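Local coordinates for YkuI protein (Bacillus subtilis, PDB 2BAS) that belongs to the EAL-domain family, pairs that domain with an associated signalling domain, and probably acts as a phosphodiesterase on the second messenger cyclic di-GMP, at residues A[321-326]-A[357-362]; A[328-333]-A[350-355]. All coordinates share one frame; numbering follows the deposited sequence.

Contact 1 (A[321-326]-A[357-362])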
ATOM      1  N   PHE A 321      10.242  19.894  31.924  1.00 62.44           N
ATOM      2  CA  PHE A 321       9.107  20.542  31.254  1.00 60.24           C
ATOM      3  C   PHE A 321       8.020  19.563  30.780  1.00 59.65           C
ATOM      4  O   PHE A 321       6.827  19.828  30.962  1.00 60.32           O
ATOM      5  CB  PHE A 321       9.579  21.456  30.103  1.00 58.18           C
ATOM      6  CG  PHE A 321       8.512  21.759  29.078  1.00 52.81           C
ATOM      7  CD1 PHE A 321       7.448  22.612  29.377  1.00 50.00           C
ATOM      8  CD2 PHE A 321       8.573  21.189  27.806  1.00 52.11           C
ATOM      9  CE1 PHE A 321       6.451  22.882  28.422  1.00 49.81           C
ATOM     10  CE2 PHE A 321       7.581  21.456  26.835  1.00 47.14           C
ATOM     11  CZ  PHE A 321       6.525  22.301  27.144  1.00 47.33           C
ATOM     12  N   ILE A 322       8.429  18.445  30.179  1.00 58.27           N
ATOM     13  CA  ILE A 322       7.460  17.479  29.650  1.00 58.30           C
ATOM     14  C   ILE A 322       6.732  16.710  30.758  1.00 60.03           C
ATOM     15  O   ILE A 322       5.575  16.310  30.585  1.00 61.11           O
ATOM     16  CB  ILE A 322       8.053  16.517  28.575  1.00 57.93           C
ATOM     17  CG1 ILE A 322       9.198  15.657  29.138  1.00 58.77           C
ATOM     18  CG2 ILE A 322       8.495  17.301  27.333  1.00 58.46           C
ATOM     19  CD1 ILE A 322       9.704  14.587  28.163  1.00 56.30           C
ATOM     20  N   LYS A 323       7.405  16.521  31.892  1.00 60.43           N
ATOM     21  CA  LYS A 323       6.800  15.853  33.036  1.00 60.55           C
ATOM     22  C   LYS A 323       5.639  16.696  33.536  1.00 59.80           C
ATOM     23  O   LYS A 323       4.588  16.168  33.919  1.00 59.84           O
ATOM     24  CB  LYS A 323       7.819  15.656  34.161  1.00 63.00           C
ATOM     25  CG  LYS A 323       9.006  14.768  33.816  1.00 63.00           C
ATOM     26  CD  LYS A 323       9.968  14.741  34.977  1.00 65.75           C
ATOM     27  CE  LYS A 323      11.276  14.087  34.595  1.00 67.68           C
ATOM     28  NZ  LYS A 323      12.283  14.268  35.692  1.00 70.59           N
ATOM     29  N   LYS A 324       5.845  18.012  33.520  1.00 58.50           N
ATOM     30  CA  LYS A 324       4.826  18.967  33.919  1.00 57.63           C
ATOM     31  C   LYS A 324       3.763  19.074  32.832  1.00 57.03           C
ATOM     32  O   LYS A 324       2.578  19.134  33.131  1.00 56.57           O
ATOM     33  CB  LYS A 324       5.440  20.338  34.208  1.00 57.36           C
ATOM     34  CG  LYS A 324       6.386  20.395  35.410  1.00 58.18           C
ATOM     35  CD  LYS A 324       6.811  21.842  35.675  1.00 59.78           C
ATOM     36  CE  LYS A 324       7.903  21.977  36.743  1.00 65.43           C
ATOM     37  NZ  LYS A 324       9.248  21.546  36.258  1.00 68.70           N
ATOM     38  N   LEU A 325       4.172  19.094  31.565  1.00 57.29           N
ATOM     39  CA  LEU A 325       3.182  19.111  30.490  1.00 56.81           C
ATOM     40  C   LEU A 325       2.257  17.887  30.581  1.00 57.11           C
ATOM     41  O   LEU A 325       1.033  18.026  30.497  1.00 56.86           O
ATOM     42  CB  LEU A 325       3.840  19.214  29.111  1.00 55.56           C
ATOM     43  CG  LEU A 325       2.876  19.430  27.932  1.00 55.05           C
ATOM     44  CD1 LEU A 325       2.109  20.751  28.062  1.00 49.03           C
ATOM     45  CD2 LEU A 325       3.603  19.352  26.586  1.00 54.14           C
ATOM     46  N   ALA A 326       2.854  16.713  30.794  1.00 56.88           N
ATOM     47  CA  ALA A 326       2.117  15.451  30.898  1.00 59.62           C
ATOM     48  C   ALA A 326       0.972  15.540  31.884  1.00 60.52           C
ATOM     49  O   ALA A 326      -0.141  15.116  31.581  1.00 61.74           O
ATOM     50  CB  ALA A 326       3.045  14.305  31.288  1.00 59.48           C
ATOM     51  N   TRP A 357       2.017   8.512  35.488  1.00 63.04           N
ATOM     52  CA  TRP A 357       3.083   8.912  34.556  1.00 62.36           C
ATOM     53  C   TRP A 357       4.447   8.404  34.983  1.00 62.80           C
ATOM     54  O   TRP A 357       4.787   8.421  36.163  1.00 62.23           O
ATOM     55  CB  TRP A 357       3.120  10.431  34.360  1.00 60.15           C
ATOM     56  CG  TRP A 357       1.981  10.917  33.562  1.00 59.08           C
ATOM     57  CD1 TRP A 357       0.794  11.408  34.035  1.00 58.31           C
ATOM     58  CD2 TRP A 357       1.885  10.931  32.135  1.00 59.29           C
ATOM     59  NE1 TRP A 357      -0.031  11.741  32.985  1.00 60.55           N
ATOM     60  CE2 TRP A 357       0.614  11.459  31.807  1.00 58.53           C
ATOM     61  CE3 TRP A 357       2.750  10.552  31.097  1.00 59.74           C
ATOM     62  CZ2 TRP A 357       0.185  11.621  30.483  1.00 57.00           C
ATOM     63  CZ3 TRP A 357       2.322  10.715  29.774  1.00 61.07           C
ATOM     64  CH2 TRP A 357       1.047  11.244  29.484  1.00 58.26           C
ATOM     65  N   ILE A 358       5.219   7.960  33.999  1.00 62.98           N
ATOM     66  CA  ILE A 358       6.534   7.383  34.223  1.00 64.80           C
ATOM     67  C   ILE A 358       7.579   8.118  33.377  1.00 63.52           C
ATOM     68  O   ILE A 358       7.233   8.797  32.426  1.00 64.03           O
ATOM     69  CB  ILE A 358       6.474   5.852  33.975  1.00 66.78           C
ATOM     70  CG1 ILE A 358       5.992   5.161  35.255  1.00 67.08           C
ATOM     71  CG2 ILE A 358       7.820   5.268  33.533  1.00 68.36           C
ATOM     72  CD1 ILE A 358       5.318   3.824  35.025  1.00 74.72           C
ATOM     73  N   TYR A 359       8.847   8.022  33.753  1.00 63.38           N
ATOM     74  CA  TYR A 359       9.902   8.696  33.019  1.00 63.52           C
ATOM     75  C   TYR A 359      10.924   7.698  32.514  1.00 62.90           C
ATOM     76  O   TYR A 359      11.541   6.971  33.297  1.00 63.07           O
ATOM     77  CB  TYR A 359      10.568   9.777  33.882  1.00 64.92           C
ATOM     78  CG  TYR A 359      11.817  10.377  33.262  1.00 67.71           C
ATOM     79  CD1 TYR A 359      11.756  11.125  32.073  1.00 67.32           C
ATOM     80  CD2 TYR A 359      13.060  10.200  33.858  1.00 71.66           C
ATOM     81  CE1 TYR A 359      12.907  11.676  31.503  1.00 63.10           C
ATOM     82  CE2 TYR A 359      14.216  10.749  33.294  1.00 72.26           C
ATOM     83  CZ  TYR A 359      14.130  11.482  32.120  1.00 67.72           C
ATOM     84  OH  TYR A 359      15.284  12.017  31.579  1.00 71.94           O
ATOM     85  N   GLN A 360      11.101   7.682  31.198  1.00 61.84           N
ATOM     86  CA  GLN A 360      12.014   6.754  30.543  1.00 62.41           C
ATOM     87  C   GLN A 360      13.192   7.490  29.875  1.00 62.64           C
ATOM     88  O   GLN A 360      13.117   7.847  28.694  1.00 63.41           O
ATOM     89  CB  GLN A 360      11.245   5.909  29.525  1.00 62.39           C
ATOM     90  CG  GLN A 360      10.051   5.153  30.101  1.00 63.99           C
ATOM     91  CD  GLN A 360       9.044   4.731  29.039  1.00 68.37           C
ATOM     92  OE1 GLN A 360       8.836   5.421  28.038  1.00 71.44           O
ATOM     93  NE2 GLN A 360       8.399   3.602  29.267  1.00 70.63           N
ATOM     94  N   PRO A 361      14.280   7.722  30.635  1.00 62.38           N
ATOM     95  CA  PRO A 361      15.460   8.442  30.141  1.00 62.97           C
ATOM     96  C   PRO A 361      16.151   7.783  28.946  1.00 64.07           C
ATOM     97  O   PRO A 361      16.726   8.483  28.115  1.00 64.87           O
ATOM     98  CB  PRO A 361      16.411   8.430  31.348  1.00 61.71           C
ATOM     99  CG  PRO A 361      15.951   7.274  32.186  1.00 61.38           C
ATOM    100  CD  PRO A 361      14.458   7.297  32.039  1.00 62.07           C
ATOM    101  N   GLU A 362      16.094   6.453  28.868  1.00 64.55           N
ATOM    102  CA  GLU A 362      16.771   5.692  27.808  1.00 64.81           C
ATOM    103  C   GLU A 362      16.389   6.114  26.376  1.00 64.77           C
ATOM    104  O   GLU A 362      17.157   5.915  25.441  1.00 65.73           O
ATOM    105  CB  GLU A 362      16.580   4.176  28.003  1.00 63.92           C
ATOM    106  CG  GLU A 362      15.137   3.641  27.827  1.00 69.75           C
ATOM    107  CD  GLU A 362      14.274   3.688  29.105  1.00 73.59           C
ATOM    108  OE1 GLU A 362      14.555   4.499  30.017  1.00 73.80           O
ATOM    109  OE2 GLU A 362      13.302   2.903  29.186  1.00 69.93           O
TER
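Ala326 sets its methyl squarely on the indole of Trp357, a small residue giving a large flat one room to lie against a helix. Its CB stands 3.6 Å from the centroid of the six-membered ring and only 9° off the ring normal, a CH-pi contact over the face, and Ala326 CB to Trp357 CD2 measures 3.7 Å. The first torsion of Trp357 (chi1 -72°) keeps CG beside its own backbone N and turns one face of the indole to Ala326. The indole N-H is hydrogen-bonded to Thr330 OG1, which, with the methyl on the face, limits how the ring can turn. Replacing Trp357 by an alanine is likely to open a gap beside the Ala326 methyl and leave the Thr330 hydroxyl without its indole donor.

Toward the other end the contact is looser and partly open to solvent. Lys323, extended beyond CG, reaches over one face of the Tyr359 ring: CE lies 4.1 Å from the ring centroid, and the NZ follows as a cation-pi partner at 4.5 Å, 10° off the normal. Pro361 CD packs on the opposite face, so the phenol is held between an alkyl-ammonium arm and a proline. The ammonium group also forms a salt bridge with Asp320, and the Tyr359 hydroxyl makes a weak hydrogen bond to Asp319.

Strand 356-360, an edge strand of the antiparallel sheet within this chain, is hydrogen-bonded to strand 349-353, whose Val350 touches Lys323 and Ala326. Helix 318-328 packs on this sheet, Ile322 and Ala326 meeting strand 335-340, while Phe321 and Leu325 touch the long helix 271-311.

Contact 2 (A[328-333]-A[350-355])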
ATOM      1  N   GLU A 328      -0.433  18.329  33.046  1.00 63.30           N
ATOM      2  CA  GLU A 328      -1.385  19.323  32.557  1.00 64.60           C
ATOM      3  C   GLU A 328      -2.303  18.715  31.488  1.00 64.84           C
ATOM      4  O   GLU A 328      -3.496  19.015  31.442  1.00 64.54           O
ATOM      5  CB  GLU A 328      -0.641  20.535  31.991  1.00 66.00           C
ATOM      6  CG  GLU A 328      -1.540  21.692  31.571  1.00 68.49           C
ATOM      7  CD  GLU A 328      -2.296  22.300  32.736  1.00 72.80           C
ATOM      8  OE1 GLU A 328      -3.539  22.350  32.660  1.00 76.37           O
ATOM      9  OE2 GLU A 328      -1.655  22.712  33.731  1.00 73.22           O
ATOM     10  N   LEU A 329      -1.739  17.860  30.639  1.00 63.56           N
ATOM     11  CA  LEU A 329      -2.510  17.190  29.596  1.00 63.87           C
ATOM     12  C   LEU A 329      -2.868  15.737  29.950  1.00 64.36           C
ATOM     13  O   LEU A 329      -3.200  14.934  29.069  1.00 65.01           O
ATOM     14  CB  LEU A 329      -1.753  17.251  28.253  1.00 63.51           C
ATOM     15  CG  LEU A 329      -1.491  18.621  27.611  1.00 60.17           C
ATOM     16  CD1 LEU A 329      -0.927  18.438  26.234  1.00 62.04           C
ATOM     17  CD2 LEU A 329      -2.736  19.493  27.534  1.00 53.08           C
ATOM     18  N   THR A 330      -2.843  15.410  31.240  1.00 64.35           N
ATOM     19  CA  THR A 330      -3.023  14.016  31.681  1.00 64.27           C
ATOM     20  C   THR A 330      -4.201  13.255  31.066  1.00 63.76           C
ATOM     21  O   THR A 330      -4.091  12.053  30.795  1.00 62.76           O
ATOM     22  CB  THR A 330      -3.056  13.873  33.222  1.00 64.17           C
ATOM     23  OG1 THR A 330      -3.036  12.481  33.560  1.00 67.70           O
ATOM     24  CG2 THR A 330      -4.303  14.521  33.826  1.00 60.07           C
ATOM     25  N   ASP A 331      -5.305  13.963  30.828  1.00 64.75           N
ATOM     26  CA  ASP A 331      -6.541  13.341  30.339  1.00 66.26           C
ATOM     27  C   ASP A 331      -6.558  12.995  28.840  1.00 67.15           C
ATOM     28  O   ASP A 331      -7.369  12.181  28.413  1.00 67.56           O
ATOM     29  CB  ASP A 331      -7.766  14.174  30.755  1.00 64.71           C
ATOM     30  CG  ASP A 331      -8.089  14.035  32.256  1.00 67.89           C
ATOM     31  OD1 ASP A 331      -7.686  13.010  32.850  1.00 65.92           O
ATOM     32  OD2 ASP A 331      -8.747  14.929  32.848  1.00 68.91           O
ATOM     33  N   CYS A 332      -5.647  13.573  28.053  1.00 67.60           N
ATOM     34  CA  CYS A 332      -5.644  13.325  26.607  1.00 67.60           C
ATOM     35  C   CYS A 332      -4.342  12.821  25.998  1.00 66.46           C
ATOM     36  O   CYS A 332      -4.174  12.865  24.782  1.00 68.19           O
ATOM     37  CB  CYS A 332      -6.117  14.567  25.844  1.00 68.83           C
ATOM     38  SG  CYS A 332      -5.151  16.056  26.154  1.00 71.16           S
ATOM     39  N   SER A 333      -3.423  12.324  26.816  1.00 64.41           N
ATOM     40  CA  SER A 333      -2.190  11.767  26.261  1.00 62.62           C
ATOM     41  C   SER A 333      -1.646  10.579  27.055  1.00 61.83           C
ATOM     42  O   SER A 333      -2.092  10.321  28.160  1.00 61.59           O
ATOM     43  CB  SER A 333      -1.120  12.859  26.041  1.00 62.11           C
ATOM     44  OG  SER A 333      -0.801  13.574  27.226  1.00 59.77           O
ATOM     45  N   VAL A 350       8.103  10.629  28.651  1.00 60.49           N
ATOM     46  CA  VAL A 350       7.200  10.470  29.791  1.00 60.61           C
ATOM     47  C   VAL A 350       6.067   9.619  29.248  1.00 60.29           C
ATOM     48  O   VAL A 350       5.630   9.823  28.109  1.00 59.34           O
ATOM     49  CB  VAL A 350       6.743  11.798  30.486  1.00 60.46           C
ATOM     50  CG1 VAL A 350       7.957  12.565  30.981  1.00 62.15           C
ATOM     51  CG2 VAL A 350       5.900  12.680  29.581  1.00 59.85           C
ATOM     52  N   PHE A 351       5.636   8.642  30.040  1.00 59.03           N
ATOM     53  CA  PHE A 351       4.744   7.600  29.554  1.00 60.09           C
ATOM     54  C   PHE A 351       3.704   7.296  30.610  1.00 60.70           C
ATOM     55  O   PHE A 351       4.032   7.164  31.789  1.00 61.29           O
ATOM     56  CB  PHE A 351       5.581   6.358  29.208  1.00 61.24           C
ATOM     57  CG  PHE A 351       4.787   5.179  28.723  1.00 62.17           C
ATOM     58  CD1 PHE A 351       4.381   5.094  27.397  1.00 64.63           C
ATOM     59  CD2 PHE A 351       4.479   4.132  29.583  1.00 66.00           C
ATOM     60  CE1 PHE A 351       3.659   3.989  26.929  1.00 64.19           C
ATOM     61  CE2 PHE A 351       3.751   3.020  29.127  1.00 68.75           C
ATOM     62  CZ  PHE A 351       3.344   2.951  27.791  1.00 63.01           C
ATOM     63  N   LYS A 352       2.445   7.222  30.186  1.00 61.83           N
ATOM     64  CA  LYS A 352       1.334   6.939  31.094  1.00 63.29           C
ATOM     65  C   LYS A 352       0.950   5.460  31.038  1.00 65.78           C
ATOM     66  O   LYS A 352       0.351   4.991  30.061  1.00 66.80           O
ATOM     67  CB  LYS A 352       0.135   7.841  30.787  1.00 63.25           C
ATOM     68  CG  LYS A 352      -0.989   7.754  31.801  1.00 61.62           C
ATOM     69  CD  LYS A 352      -2.077   8.795  31.564  1.00 60.83           C
ATOM     70  CE  LYS A 352      -2.958   8.891  32.806  1.00 71.21           C
ATOM     71  NZ  LYS A 352      -4.210   9.683  32.626  1.00 75.11           N
ATOM     72  N   GLN A 353       1.308   4.739  32.096  1.00 66.16           N
ATOM     73  CA  GLN A 353       1.073   3.311  32.190  1.00 67.09           C
ATOM     74  C   GLN A 353       0.170   3.054  33.381  1.00 68.07           C
ATOM     75  O   GLN A 353       0.542   3.328  34.527  1.00 68.51           O
ATOM     76  CB  GLN A 353       2.410   2.586  32.364  1.00 67.74           C
ATOM     77  CG  GLN A 353       2.315   1.103  32.711  1.00 69.12           C
ATOM     78  CD  GLN A 353       3.561   0.605  33.435  1.00 70.99           C
ATOM     79  OE1 GLN A 353       3.508   0.303  34.626  1.00 73.42           O
ATOM     80  NE2 GLN A 353       4.692   0.543  32.727  1.00 65.62           N
ATOM     81  N   ASP A 354      -1.023   2.533  33.107  1.00 68.97           N
ATOM     82  CA  ASP A 354      -2.011   2.248  34.151  1.00 68.72           C
ATOM     83  C   ASP A 354      -2.336   3.473  35.021  1.00 68.16           C
ATOM     84  O   ASP A 354      -2.387   3.372  36.241  1.00 68.91           O
ATOM     85  CB  ASP A 354      -1.574   1.048  35.016  1.00 68.99           C
ATOM     86  CG  ASP A 354      -2.034  -0.297  34.450  1.00 70.82           C
ATOM     87  OD1 ASP A 354      -2.001  -0.498  33.218  1.00 72.11           O
ATOM     88  OD2 ASP A 354      -2.433  -1.167  35.252  1.00 74.71           O
ATOM     89  N   GLY A 355      -2.534   4.626  34.386  1.00 68.38           N
ATOM     90  CA  GLY A 355      -2.985   5.840  35.085  1.00 68.54           C
ATOM     91  C   GLY A 355      -1.962   6.698  35.822  1.00 68.25           C
ATOM     92  O   GLY A 355      -2.321   7.730  36.403  1.00 68.29           O
TER
HETATM   93  O   HOH W   1      -4.391   9.093  29.286  1.00 59.53           O
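Lys352 sends its ammonium group from the strand to Thr330, where two oxygens of a single residue receive it. Hydrogen bonding carries this contact. Lys352 NZ donates to the carbonyl Thr330 O at 3.0 Å, coming from above the carbonyl plane, 49° out of it, and to the hydroxyl Thr330 OG1 at 3.2 Å. That hydroxyl lies trans to the threonine's own N (chi1 -172°), which brings it to the lysine; it is also the acceptor for the indole N-H of Trp357, so lysine and tryptophan share one oxygen. Within the loop, a backbone hydrogen bond runs from Cys332 N to Leu329 O at 3.0 Å.

A water adds a bridge: it donates to Ser333 O at 2.8 Å and accepts a weak bond from Lys352 NZ at 3.4 Å. Electrostatics are less direct, for Asp331 OD1 stays 4.8 Å from Lys352 NZ, close enough perhaps to favour the positive charge without pairing with it.

Van der Waals contact is slight: the extended lysine chain runs past the loop, Lys352 CD lying 3.7 Å from Ser333 O, and its side chain touches Trp357 on the neighbouring strand.

What results is a helix-to-strand loop of the EAL-associated domain, following helix 318-328 and tied by Lys352 to strand 349-353, which pairs antiparallel with strand 335-340 in the domain's sheet.

In the fold
Following the chain from the N terminus, helix 318-328 supplies the first half of contact 1, and the loop after it supplies the first half of contact 2. Strand 335-340 then enters the sheet, and strand 349-353 returns beside it, closing the shorter loop at contact 2 with 16 residues between the segments. After a short turn, strand 356-360 closes the longer loop at contact 1, with 30 residues between, so the two loops nest rather than cross. Their centres are about 9 Å apart, and backbone pairing of the two successive strands connects them. Together they fasten the helix and its exit loop to one margin of the six-stranded antiparallel sheet.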